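Local structure of monomethylamine corrinoid protein 1 (Methanosarcina barkeri, 3EZX) at residues Q162-L165 with M166-N170. The protein carries methyl groups on a bound corrinoid cofactor between the methyltransferases MtmB and MtbA during methane formation from monomethylamine. Residues are numbered along the deposited sequence; the frame is centred on the assembly and turned at random.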
# COMPACT_ATOMS: atom_id res chain seq x y z
N GLN A 162 10.12 10.33 -6.90
CA GLN A 162 10.66 9.83 -5.64
C GLN A 162 12.14 10.18 -5.59
O GLN A 162 12.71 10.34 -4.52
CB GLN A 162 10.48 8.32 -5.53
CG GLN A 162 9.04 7.88 -5.68
CD GLN A 162 8.86 6.38 -5.54
OE1 GLN A 162 9.60 5.60 -6.13
NE2 GLN A 162 7.86 5.97 -4.76
N LYS A 163 12.75 10.29 -6.76
CA LYS A 163 14.16 10.64 -6.84
C LYS A 163 14.29 12.03 -6.24
O LYS A 163 15.06 12.24 -5.30
CB LYS A 163 14.64 10.64 -8.30
CG LYS A 163 16.13 10.88 -8.44
CD LYS A 163 16.59 10.76 -9.89
CE LYS A 163 18.10 10.98 -10.00
NZ LYS A 163 18.59 10.82 -11.40
N ASP A 164 13.52 12.96 -6.79
CA ASP A 164 13.52 14.34 -6.32
C ASP A 164 13.36 14.37 -4.80
O ASP A 164 14.09 15.08 -4.11
CB ASP A 164 12.38 15.11 -6.98
CG ASP A 164 12.19 16.51 -6.40
OD1 ASP A 164 11.79 16.62 -5.21
OD2 ASP A 164 12.44 17.49 -7.12
N LEU A 165 12.41 13.61 -4.28
CA LEU A 165 12.19 13.57 -2.84
C LEU A 165 13.50 13.26 -2.12
O LEU A 165 13.94 14.02 -1.26
CB LEU A 165 11.12 12.52 -2.51
CG LEU A 165 10.75 12.25 -1.05
CD1 LEU A 165 10.47 13.55 -0.31
CD2 LEU A 165 9.53 11.33 -1.01
N MET A 166 14.12 12.14 -2.47
CA MET A 166 15.38 11.76 -1.85
C MET A 166 16.40 12.88 -1.99
O MET A 166 17.12 13.20 -1.05
CB MET A 166 15.93 10.47 -2.46
CG MET A 166 15.15 9.23 -2.07
SD MET A 166 14.92 9.12 -0.28
CE MET A 166 16.17 7.94 0.17
N ASP A 167 16.46 13.49 -3.18
CA ASP A 167 17.40 14.58 -3.40
C ASP A 167 17.09 15.78 -2.50
O ASP A 167 18.01 16.46 -2.05
CB ASP A 167 17.39 15.02 -4.87
CG ASP A 167 17.87 13.94 -5.81
OD1 ASP A 167 18.83 13.22 -5.45
OD2 ASP A 167 17.31 13.82 -6.92
N ARG A 168 15.81 16.03 -2.25
CA ARG A 168 15.42 17.16 -1.41
C ARG A 168 15.67 16.90 0.06
O ARG A 168 15.84 17.83 0.84
CB ARG A 168 13.94 17.52 -1.63
CG ARG A 168 13.60 17.92 -3.06
CD ARG A 168 14.58 18.94 -3.62
NE ARG A 168 15.18 18.48 -4.88
CZ ARG A 168 16.16 19.11 -5.52
NH1 ARG A 168 16.68 20.22 -5.02
NH2 ARG A 168 16.63 18.61 -6.66
N LEU A 169 15.68 15.63 0.45
CA LEU A 169 15.92 15.28 1.85
C LEU A 169 17.38 15.55 2.18
O LEU A 169 17.71 15.86 3.33
CB LEU A 169 15.59 13.81 2.11
CG LEU A 169 14.14 13.36 1.95
CD1 LEU A 169 14.01 11.91 2.40
CD2 LEU A 169 13.22 14.25 2.79
N ASN A 170 18.25 15.42 1.18
CA ASN A 170 19.67 15.65 1.36
C ASN A 170 19.99 17.14 1.34
O ASN A 170 20.76 17.63 2.16
CB ASN A 170 20.46 14.91 0.28
CG ASN A 170 20.51 13.41 0.52
OD1 ASN A 170 19.57 12.83 1.04
ND2 ASN A 170 21.62 12.79 0.14
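Met-166 takes the carbonyl of Gln-162 through its backbone N, 3.1 Å from O and with a nearly straight N-H (174°), the first of four successive i to i+4 bonds that make this part of helix 161-171 a worked example of an amphipathic surface helix. The Met-166 side chain is bent at chi2 and chi3 and packs on Cys-180 of strand 179-183 and on Ile-195. Asp-167 N bonds Lys-163 O at 2.8 Å. With CG anti to its carbonyl carbon (chi1 -65°), Asp-167 leans back over the preceding turn, and its OD2 lies 3.5 Å from the CG methylene of Lys-163; that lysine runs on extended, leaving NZ 5.5 Å from OD2, too far for an ion pair, though the opposite charges probably attract. Arg-168 N reaches Asp-164 O at 2.7 Å. Its first torsion sets CG beside the backbone N, 3.1 Å from Asp-164 OD1, which also takes a weak hydrogen bond from Asn-132. Bends at chi2 and chi3 then bring NE to a long salt bridge with Asp-164 OD2 (3.7 Å), the charged planes 37° apart; NH1 pairs with Glu-171. Shortened to an alanine, this residue would probably leave Asp-164 OD2 and Glu-171 without their shared positive mate. Leu-169 N closes on Leu-165 O, and Leu-169 CD2 meets Leu-165 CD1 at 4.2 Å, both leucines packing on Val-136. The chemistry thus divides by face: leucines and methionine seat the helix against strand 179-183 and helices 132-141 and 189-195 within the B12-binding domain, whereas the long Asp-164 pair probably adds only modestly to the backbone bonds.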